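Local coordinates for protein ribosomal RNA methyltransferase, putative (Plasmodium falciparum, PDB 2PLW) that binds S-adenosylmethionine and probably transfers its methyl group to a ribose 2'-hydroxyl of ribosomal RNA, this chain being the FtsJ-like methyltransferase domain, at residues G34-V39 with L111-V116; Q38-R43 with N49-I54; D124-S129 with G157-N162; N162-L167 with Q172-T177. All coordinates share one frame; numbering follows the deposited sequence.

Contact 1: G34-V39 with L111-V116; sequences GSWCQV and LSDAAV. With SAM (S-adenosylmethionine), chain C.
Two first torsions bring W36 and D113 face to face: the indole leaves with CG beside the backbone N (chi1 -82°), while the carboxylate of D113 is swung over beside its carbonyl carbon (chi1 -164°). The two planes lie nearly parallel, 12° apart, with D113 CB poised over the six-membered ring of W36, 3.7 Å from its centroid. L111 comes instead to the rim of the indole, where its CB is 3.9 Å from W36 CZ3. On the face that D113 occupies, the amino N of S-adenosylmethionine also sits above the indole and donates to D113 OD2 at 2.8 Å. The other carboxylate oxygen, OD1, pairs with K153, the predicted proton acceptor, and with Y190 OH, so D113 joins cofactor and presumed catalytic centre. At the helix start, G34 N and S35 N both donate to OXT of the cofactor carboxylate, each at 2.9 Å, while W36 N makes a weak bond to O of the same carboxylate. Buried W36 NE1 is satisfied by A6 O. A glycine-containing loop and helix N terminus holding the methionine carboxylate, with an acid just after strand 107-112 taking the amino group, form the cofactor site of a Rossmann-like class I methyltransferase.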
loop_
_atom_site.group_PDB
_atom_site.type_symbol
_atom_site.label_atom_id
_atom_site.label_comp_id
_atom_site.label_asym_id
_atom_site.label_seq_id
_atom_site.Cartn_x
_atom_site.Cartn_y
_atom_site.Cartn_z
ATOM N N GLY A 34 -2.116 11.709 -6.098
ATOM C CA GLY A 34 -2.559 10.680 -7.044
ATOM C C GLY A 34 -1.592 10.166 -8.071
ATOM O O GLY A 34 -2.015 9.461 -8.974
ATOM N N SER A 35 -0.292 10.449 -7.925
ATOM C CA SER A 35 0.650 10.043 -8.970
ATOM C C SER A 35 0.902 8.546 -9.075
ATOM O O SER A 35 1.183 8.056 -10.166
ATOM C CB SER A 35 1.970 10.841 -8.911
ATOM O OG SER A 35 2.822 10.354 -7.891
ATOM N N TRP A 36 0.811 7.799 -7.970
ATOM C CA TRP A 36 0.931 6.337 -8.059
ATOM C C TRP A 36 -0.247 5.797 -8.841
ATOM O O TRP A 36 -0.107 4.866 -9.628
ATOM C CB TRP A 36 1.021 5.695 -6.653
ATOM C CG TRP A 36 2.427 5.744 -6.088
ATOM C CD1 TRP A 36 3.432 6.657 -6.401
ATOM C CD2 TRP A 36 3.019 4.823 -5.145
ATOM N NE1 TRP A 36 4.589 6.348 -5.715
ATOM C CE2 TRP A 36 4.370 5.230 -4.945
ATOM C CE3 TRP A 36 2.547 3.685 -4.465
ATOM C CZ2 TRP A 36 5.237 4.565 -4.073
ATOM C CZ3 TRP A 36 3.423 3.000 -3.623
ATOM C CH2 TRP A 36 4.752 3.447 -3.425
ATOM N N CYS A 37 -1.416 6.383 -8.607
ATOM C CA CYS A 37 -2.610 6.002 -9.356
ATOM C C CYS A 37 -2.373 6.265 -10.857
ATOM O O CYS A 37 -2.730 5.444 -11.692
ATOM C CB CYS A 37 -3.836 6.747 -8.859
ATOM S SG CYS A 37 -4.528 5.993 -7.343
ATOM N N GLN A 38 -1.768 7.402 -11.170
ATOM C CA GLN A 38 -1.425 7.707 -12.567
ATOM C C GLN A 38 -0.444 6.718 -13.158
ATOM O O GLN A 38 -0.616 6.298 -14.298
ATOM C CB GLN A 38 -0.826 9.104 -12.680
ATOM C CG GLN A 38 -1.799 10.175 -12.336
ATOM C CD GLN A 38 -1.137 11.507 -12.385
ATOM O OE1 GLN A 38 -0.330 11.832 -11.521
ATOM N NE2 GLN A 38 -1.484 12.306 -13.392
ATOM N N VAL A 39 0.585 6.335 -12.397
ATOM C CA VAL A 39 1.575 5.353 -12.876
ATOM C C VAL A 39 0.901 4.001 -13.116
ATOM O O VAL A 39 1.140 3.332 -14.127
ATOM C CB VAL A 39 2.736 5.173 -11.852
ATOM C CG1 VAL A 39 3.562 3.938 -12.173
ATOM C CG2 VAL A 39 3.613 6.427 -11.809
ATOM N N LEU A 111 -0.566 -1.546 -2.294
ATOM C CA LEU A 111 0.588 -0.654 -2.194
ATOM C C LEU A 111 0.302 0.404 -1.133
ATOM O O LEU A 111 -0.817 0.905 -1.026
ATOM C CB LEU A 111 0.841 0.060 -3.528
ATOM C CG LEU A 111 0.901 -0.819 -4.791
ATOM C CD1 LEU A 111 0.947 -0.001 -6.088
ATOM C CD2 LEU A 111 2.092 -1.781 -4.742
ATOM N N SER A 112 1.321 0.752 -0.366
ATOM C CA SER A 112 1.200 1.873 0.541
ATOM C C SER A 112 2.414 2.780 0.469
ATOM O O SER A 112 3.543 2.360 0.740
ATOM C CB SER A 112 0.981 1.405 1.981
ATOM O OG SER A 112 1.098 2.504 2.846
ATOM N N ASP A 113 2.146 4.026 0.105
ATOM C CA ASP A 113 3.128 5.104 0.188
ATOM C C ASP A 113 2.767 6.035 1.354
ATOM O O ASP A 113 3.246 7.177 1.412
ATOM C CB ASP A 113 3.142 5.891 -1.133
ATOM C CG ASP A 113 4.374 6.774 -1.285
ATOM O OD1 ASP A 113 5.463 6.346 -0.829
ATOM O OD2 ASP A 113 4.239 7.878 -1.877
ATOM N N ALA A 114 1.947 5.561 2.299
ATOM C CA ALA A 114 1.527 6.397 3.439
ATOM C C ALA A 114 2.689 6.646 4.407
ATOM O O ALA A 114 3.606 5.840 4.511
ATOM C CB ALA A 114 0.360 5.741 4.202
ATOM N N ALA A 115 2.630 7.776 5.106
ATOM C CA ALA A 115 3.605 8.091 6.149
ATOM C C ALA A 115 2.941 8.961 7.215
ATOM O O ALA A 115 1.959 9.641 6.940
ATOM C CB ALA A 115 4.841 8.786 5.551
ATOM N N VAL A 116 3.447 8.882 8.439
ATOM C CA VAL A 116 2.942 9.708 9.533
ATOM C C VAL A 116 3.831 10.948 9.631
ATOM O O VAL A 116 5.033 10.841 9.419
ATOM C CB VAL A 116 2.882 8.922 10.869
ATOM C CG1 VAL A 116 1.517 8.272 11.031
ATOM C CG2 VAL A 116 3.963 7.847 10.941
HETATM N N SAM C . 1.945 8.055 -3.429
HETATM C CA SAM C . 1.277 9.400 -3.467
HETATM C C SAM C . 1.307 10.006 -4.871
HETATM O O SAM C . 2.084 9.538 -5.704
HETATM O OXT SAM C . 0.562 10.931 -5.218
HETATM C CB SAM C . 1.953 10.332 -2.454
HETATM C CG SAM C . 1.589 9.860 -1.047
HETATM S SD SAM C . 1.933 11.041 0.272
HETATM C CE SAM C . 3.730 10.942 0.251
HETATM C "C5'" SAM C . 1.519 10.094 1.761
HETATM C "C4'" SAM C . 0.008 10.076 1.993
HETATM O "O4'" SAM C . -0.269 9.125 3.024
HETATM C "C3'" SAM C . -0.615 11.417 2.452
HETATM O "O3'" SAM C . -1.463 11.951 1.458
HETATM C "C2'" SAM C . -1.399 11.052 3.721
HETATM O "O2'" SAM C . -2.673 11.667 3.878
HETATM C "C1'" SAM C . -1.511 9.544 3.594
HETATM N N9 SAM C . -1.752 8.810 4.838
HETATM C C8 SAM C . -1.024 8.831 6.010
HETATM N N7 SAM C . -1.585 7.966 6.880
HETATM C C5 SAM C . -2.655 7.394 6.268
HETATM C C6 SAM C . -3.590 6.438 6.670
HETATM N N6 SAM C . -3.543 5.895 7.879
HETATM N N1 SAM C . -4.579 6.038 5.807
HETATM C C2 SAM C . -4.672 6.565 4.532
HETATM N N3 SAM C . -3.741 7.501 4.123
HETATM C C4 SAM C . -2.767 7.914 4.985
#

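Contact 2: Q38-R43 with N49-I54; sequences QVILER and NKIIGI
Apolar packing alone joins I51 to I40 and L41; no hydrogen bond crosses between the two segments. The side chain of I51 projects from strand 49-55 at the helix and supplies more than half of the surface buried here. Its CG1 meets CG2 of I40 at 3.7 Å, the two isoleucines overlapping flank to flank with their chains headed opposite ways. The methyl I40 CG2 is the branch that does the touching because the first torsion turns CG1 back beside the backbone N (chi1 -63°). It also touches the far end of the partner, lying 3.8 Å from I51 CD1. L41 leaves its helix on a different bearing and reaches I51 CD1 at a slant through one branch, with L41 CD2 to I51 CD1 at 3.5 Å. That separation is shorter than usual carbon contact, so I51 CD1 is tightly held between a leucine and an isoleucine.

Polar bonds lie elsewhere: the helix bonds within itself, R43 N to V39 O, while strand 49-55 bonds to its sheet neighbours, I52 with I26 and I51 with Y66. The guanidinium of R43 forms a salt bridge with D14 of helix 7-17. In the fold, the contact closes the second half of the beta-alpha-beta unit 24-29, 35-43, 49-55. I40 also packs on I26 of strand 24-29 and L10 of helix 7-17, and L41 on I62 and V65 in the loop before strand 66-69.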
loop_
_atom_site.group_PDB
_atom_site.type_symbol
_atom_site.label_atom_id
_atom_site.label_comp_id
_atom_site.label_asym_id
_atom_site.label_seq_id
_atom_site.Cartn_x
_atom_site.Cartn_y
_atom_site.Cartn_z
ATOM N N GLN A 38 -1.768 7.402 -11.170
ATOM C CA GLN A 38 -1.425 7.707 -12.567
ATOM C C GLN A 38 -0.444 6.718 -13.158
ATOM O O GLN A 38 -0.616 6.298 -14.298
ATOM C CB GLN A 38 -0.826 9.104 -12.680
ATOM C CG GLN A 38 -1.799 10.175 -12.336
ATOM C CD GLN A 38 -1.137 11.507 -12.385
ATOM O OE1 GLN A 38 -0.330 11.832 -11.521
ATOM N NE2 GLN A 38 -1.484 12.306 -13.392
ATOM N N VAL A 39 0.585 6.335 -12.397
ATOM C CA VAL A 39 1.575 5.353 -12.876
ATOM C C VAL A 39 0.901 4.001 -13.116
ATOM O O VAL A 39 1.140 3.332 -14.127
ATOM C CB VAL A 39 2.736 5.173 -11.852
ATOM C CG1 VAL A 39 3.562 3.938 -12.173
ATOM C CG2 VAL A 39 3.613 6.427 -11.809
ATOM N N ILE A 40 0.043 3.603 -12.176
ATOM C CA ILE A 40 -0.694 2.353 -12.303
ATOM C C ILE A 40 -1.552 2.348 -13.567
ATOM O O ILE A 40 -1.584 1.342 -14.289
ATOM C CB ILE A 40 -1.548 2.042 -11.032
ATOM C CG1 ILE A 40 -0.636 1.847 -9.808
ATOM C CG2 ILE A 40 -2.391 0.767 -11.262
ATOM C CD1 ILE A 40 -1.408 2.000 -8.445
ATOM N N LEU A 41 -2.211 3.469 -13.841
ATOM C CA LEU A 41 -2.969 3.626 -15.095
ATOM C C LEU A 41 -2.089 3.452 -16.337
ATOM O O LEU A 41 -2.448 2.700 -17.229
ATOM C CB LEU A 41 -3.717 4.957 -15.134
ATOM C CG LEU A 41 -4.996 5.119 -14.330
ATOM C CD1 LEU A 41 -5.361 6.590 -14.283
ATOM C CD2 LEU A 41 -6.170 4.323 -14.935
ATOM N N GLU A 42 -0.937 4.118 -16.369
ATOM C CA GLU A 42 0.002 4.020 -17.499
ATOM C C GLU A 42 0.485 2.612 -17.774
ATOM O O GLU A 42 0.557 2.173 -18.929
ATOM C CB GLU A 42 1.244 4.859 -17.222
ATOM C CG GLU A 42 1.030 6.321 -17.335
ATOM C CD GLU A 42 2.246 7.103 -16.892
ATOM O OE1 GLU A 42 3.166 6.516 -16.251
ATOM O OE2 GLU A 42 2.268 8.316 -17.170
ATOM N N ARG A 43 0.861 1.922 -16.703
ATOM C CA ARG A 43 1.473 0.620 -16.817
ATOM C C ARG A 43 0.445 -0.468 -17.085
ATOM O O ARG A 43 0.799 -1.569 -17.493
ATOM C CB ARG A 43 2.305 0.328 -15.585
ATOM C CG ARG A 43 3.401 1.351 -15.433
ATOM C CD ARG A 43 4.616 0.771 -14.831
ATOM N NE ARG A 43 5.786 1.508 -15.278
ATOM C CZ ARG A 43 7.017 1.020 -15.292
ATOM N NH1 ARG A 43 7.263 -0.200 -14.844
ATOM N NH2 ARG A 43 8.009 1.782 -15.720
ATOM N N ASN A 49 -8.252 -3.857 -15.401
ATOM C CA ASN A 49 -7.854 -3.766 -13.990
ATOM C C ASN A 49 -8.922 -3.005 -13.238
ATOM O O ASN A 49 -9.760 -2.368 -13.864
ATOM C CB ASN A 49 -6.536 -2.977 -13.855
ATOM C CG ASN A 49 -5.331 -3.704 -14.446
ATOM O OD1 ASN A 49 -4.954 -3.445 -15.596
ATOM N ND2 ASN A 49 -4.705 -4.599 -13.664
ATOM N N LYS A 50 -8.904 -3.080 -11.904
ATOM C CA LYS A 50 -9.597 -2.109 -11.054
ATOM C C LYS A 50 -8.505 -1.434 -10.243
ATOM O O LYS A 50 -7.684 -2.113 -9.627
ATOM C CB LYS A 50 -10.550 -2.780 -10.079
ATOM C CG LYS A 50 -11.934 -3.005 -10.590
ATOM C CD LYS A 50 -12.781 -3.734 -9.544
ATOM C CE LYS A 50 -14.240 -3.830 -10.006
ATOM N NZ LYS A 50 -14.437 -4.325 -11.406
ATOM N N ILE A 51 -8.481 -0.113 -10.289
ATOM C CA ILE A 51 -7.514 0.682 -9.535
ATOM C C ILE A 51 -8.271 1.474 -8.460
ATOM O O ILE A 51 -9.187 2.228 -8.776
ATOM C CB ILE A 51 -6.720 1.611 -10.473
ATOM C CG1 ILE A 51 -6.058 0.785 -11.584
ATOM C CG2 ILE A 51 -5.649 2.369 -9.705
ATOM C CD1 ILE A 51 -5.732 1.616 -12.797
ATOM N N ILE A 52 -7.893 1.271 -7.200
ATOM C CA ILE A 52 -8.547 1.925 -6.054
ATOM C C ILE A 52 -7.493 2.710 -5.270
ATOM O O ILE A 52 -6.411 2.208 -4.999
ATOM C CB ILE A 52 -9.254 0.901 -5.110
ATOM C CG1 ILE A 52 -10.184 -0.032 -5.904
ATOM C CG2 ILE A 52 -10.023 1.639 -4.003
ATOM C CD1 ILE A 52 -10.457 -1.338 -5.216
ATOM N N GLY A 53 -7.838 3.937 -4.897
ATOM C CA GLY A 53 -6.956 4.781 -4.091
ATOM C C GLY A 53 -7.623 5.076 -2.775
ATOM O O GLY A 53 -8.828 5.382 -2.747
ATOM N N ILE A 54 -6.840 5.055 -1.698
ATOM C CA ILE A 54 -7.376 5.431 -0.387
ATOM C C ILE A 54 -6.470 6.496 0.193
ATOM O O ILE A 54 -5.264 6.322 0.196
ATOM C CB ILE A 54 -7.441 4.238 0.588
ATOM C CG1 ILE A 54 -8.568 3.282 0.175
ATOM C CG2 ILE A 54 -7.809 4.762 2.030
ATOM C CD1 ILE A 54 -8.620 2.008 1.011
#

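Contact 3: D124-S129 with G157-N162; sequences DDHLNS and GSQTNN
The turn leading from strand 148-155 into helix 160-168 is a type I beta turn, G157 to T160, and H126 of helix 122-143 is set against it. With its CG pointing opposite the backbone N (chi1 173°), the imidazole extends from the helix to the loop. CA of G157 lies over one ring face, 3.5 Å from the centroid and 22° off the normal, a CH-pi contact closest at H126 CE1. At the ring edge Q159 N donates to H126 NE2 over 2.9 Å in a nearly straight bond (162°), its N tilted moderately from the ring plane, and Q159 CB packs 3.4 Å from the same nitrogen. The turn is braced from within: G157 N donates to T160 OG1 at 3.0 Å, and S158 OG lies in the plane of the Q159 amide, accepting from its NE2 at 3.0 Å. H126 ND1 is bonded in addition to Y155 O at the end of strand 148-155. Since NE2 accepts from a backbone N-H while ND1 faces a carbonyl oxygen, the ring is probably neutral with its proton on ND1, and these two bonds fix its rotation.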
loop_
_atom_site.group_PDB
_atom_site.type_symbol
_atom_site.label_atom_id
_atom_site.label_comp_id
_atom_site.label_asym_id
_atom_site.label_seq_id
_atom_site.Cartn_x
_atom_site.Cartn_y
_atom_site.Cartn_z
ATOM N N ASP A 124 11.117 8.152 18.048
ATOM C CA ASP A 124 9.654 8.246 18.154
ATOM C C ASP A 124 9.008 8.157 16.770
ATOM O O ASP A 124 7.990 7.494 16.593
ATOM C CB ASP A 124 9.247 9.572 18.797
ATOM C CG ASP A 124 9.171 9.509 20.306
ATOM O OD1 ASP A 124 8.685 8.496 20.857
ATOM O OD2 ASP A 124 9.567 10.502 20.940
ATOM N N ASP A 125 9.601 8.844 15.796
ATOM C CA ASP A 125 9.073 8.846 14.438
ATOM C C ASP A 125 9.131 7.435 13.840
ATOM O O ASP A 125 8.226 7.030 13.115
ATOM C CB ASP A 125 9.846 9.835 13.551
ATOM C CG ASP A 125 9.523 11.288 13.892
ATOM O OD1 ASP A 125 8.445 11.549 14.451
ATOM O OD2 ASP A 125 10.365 12.157 13.594
ATOM N N HIS A 126 10.189 6.697 14.164
ATOM C CA HIS A 126 10.291 5.303 13.717
ATOM C C HIS A 126 9.189 4.464 14.359
ATOM O O HIS A 126 8.505 3.706 13.663
ATOM C CB HIS A 126 11.666 4.720 14.028
ATOM C CG HIS A 126 11.773 3.252 13.745
ATOM N ND1 HIS A 126 11.690 2.740 12.465
ATOM C CD2 HIS A 126 11.884 2.189 14.575
ATOM C CE1 HIS A 126 11.776 1.422 12.520
ATOM N NE2 HIS A 126 11.905 1.061 13.785
ATOM N N LEU A 127 9.016 4.576 15.675
ATOM C CA LEU A 127 7.954 3.824 16.367
ATOM C C LEU A 127 6.565 4.157 15.815
ATOM O O LEU A 127 5.713 3.254 15.625
ATOM C CB LEU A 127 7.981 4.057 17.886
ATOM C CG LEU A 127 7.112 3.107 18.727
ATOM C CD1 LEU A 127 7.669 1.692 18.572
ATOM C CD2 LEU A 127 7.084 3.568 20.195
ATOM N N ASN A 128 6.324 5.445 15.559
ATOM C CA ASN A 128 5.051 5.858 14.950
ATOM C C ASN A 128 4.876 5.239 13.579
ATOM O O ASN A 128 3.767 4.860 13.207
ATOM C CB ASN A 128 4.957 7.377 14.799
ATOM C CG ASN A 128 4.902 8.097 16.120
ATOM O OD1 ASN A 128 4.716 7.484 17.166
ATOM N ND2 ASN A 128 5.054 9.429 16.072
ATOM N N SER A 129 5.962 5.212 12.813
ATOM C CA SER A 129 5.972 4.575 11.498
ATOM C C SER A 129 5.668 3.092 11.621
ATOM O O SER A 129 4.959 2.528 10.771
ATOM C CB SER A 129 7.327 4.784 10.809
ATOM O OG SER A 129 7.397 4.164 9.524
ATOM N N GLY A 157 14.502 1.583 10.676
ATOM C CA GLY A 157 15.009 1.697 12.039
ATOM C C GLY A 157 15.000 0.403 12.793
ATOM O O GLY A 157 14.953 -0.677 12.213
ATOM N N SER A 158 15.056 0.528 14.108
ATOM C CA SER A 158 15.315 -0.618 14.966
ATOM C C SER A 158 14.335 -1.782 14.802
ATOM O O SER A 158 14.712 -2.937 14.997
ATOM C CB SER A 158 15.425 -0.162 16.428
ATOM O OG SER A 158 14.240 -0.318 17.173
ATOM N N GLN A 159 13.087 -1.470 14.433
ATOM C CA GLN A 159 12.030 -2.476 14.338
ATOM C C GLN A 159 11.775 -2.993 12.928
ATOM O O GLN A 159 10.959 -3.881 12.724
ATOM C CB GLN A 159 10.701 -1.904 14.856
ATOM C CG GLN A 159 10.804 -1.404 16.301
ATOM C CD GLN A 159 11.110 -2.543 17.245
ATOM O OE1 GLN A 159 10.289 -3.426 17.435
ATOM N NE2 GLN A 159 12.302 -2.537 17.824
ATOM N N THR A 160 12.447 -2.421 11.947
ATOM C CA THR A 160 12.213 -2.822 10.573
ATOM C C THR A 160 12.353 -4.328 10.386
ATOM O O THR A 160 11.486 -4.977 9.782
ATOM C CB THR A 160 13.121 -2.018 9.611
ATOM O OG1 THR A 160 12.795 -0.639 9.749
ATOM C CG2 THR A 160 12.894 -2.422 8.155
ATOM N N ASN A 161 13.427 -4.906 10.906
ATOM C CA ASN A 161 13.610 -6.315 10.668
ATOM C C ASN A 161 12.586 -7.197 11.384
ATOM O O ASN A 161 12.161 -8.227 10.846
ATOM C CB ASN A 161 15.047 -6.754 10.920
ATOM C CG ASN A 161 15.600 -7.510 9.741
ATOM O OD1 ASN A 161 15.734 -8.737 9.779
ATOM N ND2 ASN A 161 15.844 -6.790 8.643
ATOM N N ASN A 162 12.149 -6.768 12.566
ATOM C CA ASN A 162 11.031 -7.441 13.222
ATOM C C ASN A 162 9.800 -7.497 12.306
ATOM O O ASN A 162 9.132 -8.537 12.194
ATOM C CB ASN A 162 10.652 -6.738 14.520
ATOM C CG ASN A 162 11.710 -6.846 15.600
ATOM O OD1 ASN A 162 12.562 -7.767 15.616
ATOM N ND2 ASN A 162 11.667 -5.892 16.524
#

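Contact 4: N162-L167 with Q172-T177; sequences NLKTYL and QLVHTT
One short bond and two weak ones hold K164 NZ. The shortest bond of K164 NZ goes to water 1, at 2.6 Å, and that water also takes a bond from T176 N at 2.9 Å. The bond to water 2, 3.1 Å from K164 NZ, is weak, and that water donates to V174 O at 2.6 Å. A direct but weak bond joins K164 NZ to T176 OG1 at 3.2 Å. The lysine spans the gap because its first torsion is trans (chi1 -174°) and the chain beyond is fully extended, carrying the charge to the backbone of the strand. Along the way the aliphatic part works as a hydrocarbon: K164 CG lies 3.8 Å from V174 CG1, the lysine chain passing alongside the valine. The other valine methyl, CG2, packs on L167 CB at 3.8 Å, so V174 spans two residues about one helical turn apart, one methyl on each. Helix 160-168 runs nearly antiparallel to strand 173-176, at 159°, and packs on one face at this edge of the sheet, with L167 also touching C193. Edge strand 171-176 pairs antiparallel with 188-196, which is inserted between it and 148-155, giving the 3-2-1-4-5-7-6 order of the class I methyltransferase fold.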
loop_
_atom_site.group_PDB
_atom_site.type_symbol
_atom_site.label_atom_id
_atom_site.label_comp_id
_atom_site.label_asym_id
_atom_site.label_seq_id
_atom_site.Cartn_x
_atom_site.Cartn_y
_atom_site.Cartn_z
ATOM N N ASN A 162 12.149 -6.768 12.566
ATOM C CA ASN A 162 11.031 -7.441 13.222
ATOM C C ASN A 162 9.800 -7.497 12.306
ATOM O O ASN A 162 9.132 -8.537 12.194
ATOM C CB ASN A 162 10.652 -6.738 14.520
ATOM C CG ASN A 162 11.710 -6.846 15.600
ATOM O OD1 ASN A 162 12.562 -7.767 15.616
ATOM N ND2 ASN A 162 11.667 -5.892 16.524
ATOM N N LEU A 163 9.506 -6.373 11.663
ATOM C CA LEU A 163 8.337 -6.284 10.787
ATOM C C LEU A 163 8.543 -7.147 9.563
ATOM O O LEU A 163 7.624 -7.841 9.096
ATOM C CB LEU A 163 8.084 -4.828 10.388
ATOM C CG LEU A 163 7.551 -3.978 11.553
ATOM C CD1 LEU A 163 7.126 -2.618 11.062
ATOM C CD2 LEU A 163 6.392 -4.648 12.220
ATOM N N LYS A 164 9.753 -7.125 9.052
ATOM C CA LYS A 164 10.068 -7.973 7.891
ATOM C C LYS A 164 9.816 -9.448 8.228
ATOM O O LYS A 164 9.142 -10.164 7.481
ATOM C CB LYS A 164 11.502 -7.739 7.462
ATOM C CG LYS A 164 11.874 -8.458 6.195
ATOM C CD LYS A 164 13.330 -8.165 5.887
ATOM C CE LYS A 164 13.756 -8.833 4.628
ATOM N NZ LYS A 164 15.144 -8.366 4.282
ATOM N N THR A 165 10.280 -9.879 9.405
ATOM C CA THR A 165 10.110 -11.267 9.840
ATOM C C THR A 165 8.645 -11.610 10.038
ATOM O O THR A 165 8.169 -12.697 9.682
ATOM C CB THR A 165 10.922 -11.530 11.097
ATOM O OG1 THR A 165 12.304 -11.421 10.747
ATOM C CG2 THR A 165 10.631 -12.917 11.655
ATOM N N TYR A 166 7.907 -10.651 10.571
ATOM C CA TYR A 166 6.492 -10.855 10.745
ATOM C C TYR A 166 5.819 -11.098 9.383
ATOM O O TYR A 166 5.001 -12.009 9.223
ATOM C CB TYR A 166 5.897 -9.632 11.447
ATOM C CG TYR A 166 4.427 -9.757 11.706
ATOM C CD1 TYR A 166 3.911 -10.802 12.466
ATOM C CD2 TYR A 166 3.541 -8.811 11.191
ATOM C CE1 TYR A 166 2.532 -10.907 12.710
ATOM C CE2 TYR A 166 2.180 -8.905 11.433
ATOM C CZ TYR A 166 1.684 -9.954 12.182
ATOM O OH TYR A 166 0.322 -10.007 12.397
ATOM N N LEU A 167 6.192 -10.300 8.390
ATOM C CA LEU A 167 5.597 -10.432 7.052
ATOM C C LEU A 167 5.976 -11.750 6.368
ATOM O O LEU A 167 5.175 -12.314 5.635
ATOM C CB LEU A 167 5.978 -9.230 6.182
ATOM C CG LEU A 167 5.256 -7.943 6.611
ATOM C CD1 LEU A 167 5.962 -6.717 6.081
ATOM C CD2 LEU A 167 3.782 -7.916 6.186
ATOM N N GLN A 172 5.356 -15.656 0.748
ATOM C CA GLN A 172 6.461 -16.511 0.362
ATOM C C GLN A 172 7.801 -15.807 0.511
ATOM O O GLN A 172 8.741 -16.406 1.046
ATOM C CB GLN A 172 6.286 -16.999 -1.059
ATOM C CG GLN A 172 7.370 -18.001 -1.448
ATOM C CD GLN A 172 7.387 -18.208 -2.924
ATOM O OE1 GLN A 172 6.459 -17.811 -3.608
ATOM N NE2 GLN A 172 8.477 -18.790 -3.450
ATOM N N LEU A 173 7.897 -14.561 0.029
ATOM C CA LEU A 173 9.157 -13.803 0.093
ATOM C C LEU A 173 8.920 -12.363 0.504
ATOM O O LEU A 173 7.936 -11.753 0.098
ATOM C CB LEU A 173 9.926 -13.780 -1.237
ATOM C CG LEU A 173 9.953 -14.758 -2.418
ATOM C CD1 LEU A 173 8.960 -14.329 -3.477
ATOM C CD2 LEU A 173 11.365 -14.747 -3.024
ATOM N N VAL A 174 9.868 -11.804 1.248
ATOM C CA VAL A 174 9.817 -10.405 1.636
ATOM C C VAL A 174 11.192 -9.782 1.482
ATOM O O VAL A 174 12.174 -10.319 2.012
ATOM C CB VAL A 174 9.346 -10.224 3.109
ATOM C CG1 VAL A 174 9.291 -8.741 3.462
ATOM C CG2 VAL A 174 7.962 -10.859 3.316
ATOM N N HIS A 175 11.240 -8.662 0.767
ATOM C CA HIS A 175 12.494 -7.960 0.439
ATOM C C HIS A 175 12.463 -6.564 1.031
ATOM O O HIS A 175 11.418 -5.920 1.061
ATOM C CB HIS A 175 12.692 -7.857 -1.082
ATOM C CG HIS A 175 12.501 -9.151 -1.812
ATOM N ND1 HIS A 175 11.265 -9.593 -2.243
ATOM C CD2 HIS A 175 13.390 -10.105 -2.184
ATOM C CE1 HIS A 175 11.403 -10.760 -2.851
ATOM N NE2 HIS A 175 12.682 -11.093 -2.827
ATOM N N THR A 176 13.601 -6.096 1.534
ATOM C CA THR A 176 13.727 -4.693 1.885
ATOM C C THR A 176 14.460 -3.983 0.741
ATOM O O THR A 176 15.509 -4.460 0.264
ATOM C CB THR A 176 14.489 -4.504 3.210
ATOM O OG1 THR A 176 13.953 -5.385 4.200
ATOM C CG2 THR A 176 14.320 -3.086 3.704
ATOM N N THR A 177 13.904 -2.864 0.283
ATOM C CA THR A 177 14.552 -2.078 -0.764
ATOM C C THR A 177 15.667 -1.228 -0.143
ATOM O O THR A 177 15.767 -1.135 1.072
ATOM C CB THR A 177 13.542 -1.157 -1.467
ATOM O OG1 THR A 177 13.123 -0.135 -0.557
ATOM C CG2 THR A 177 12.332 -1.951 -1.910
HETATM O O HOH W 1 15.850 -7.894 1.783
HETATM O O HOH W 2 14.690 -10.775 2.416
#

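How the contacts relate
Read from the N terminus, helix 35-43 serves contact 1 and contact 2, which share Q38 and V39. Contact 2 closes a short loop to the next strand; this loop falls within the much longer span closed by contact 1, which reaches strand 107-112 in the middle of the sheet. The two touch where L111 CD1 packs on I40 CD1. Contact 3 opens only after contact 1 has closed and ties helix 122-143 to the loop after strand 148-155; V116 of contact 1 packs against N128 and S129. Contact 4 then follows in series through N162, without crossing, joining helix 160-168 to the sheet's edge strand. Contacts 2 and 3 lie about 29 Å apart between centres, on opposite sides of the domain.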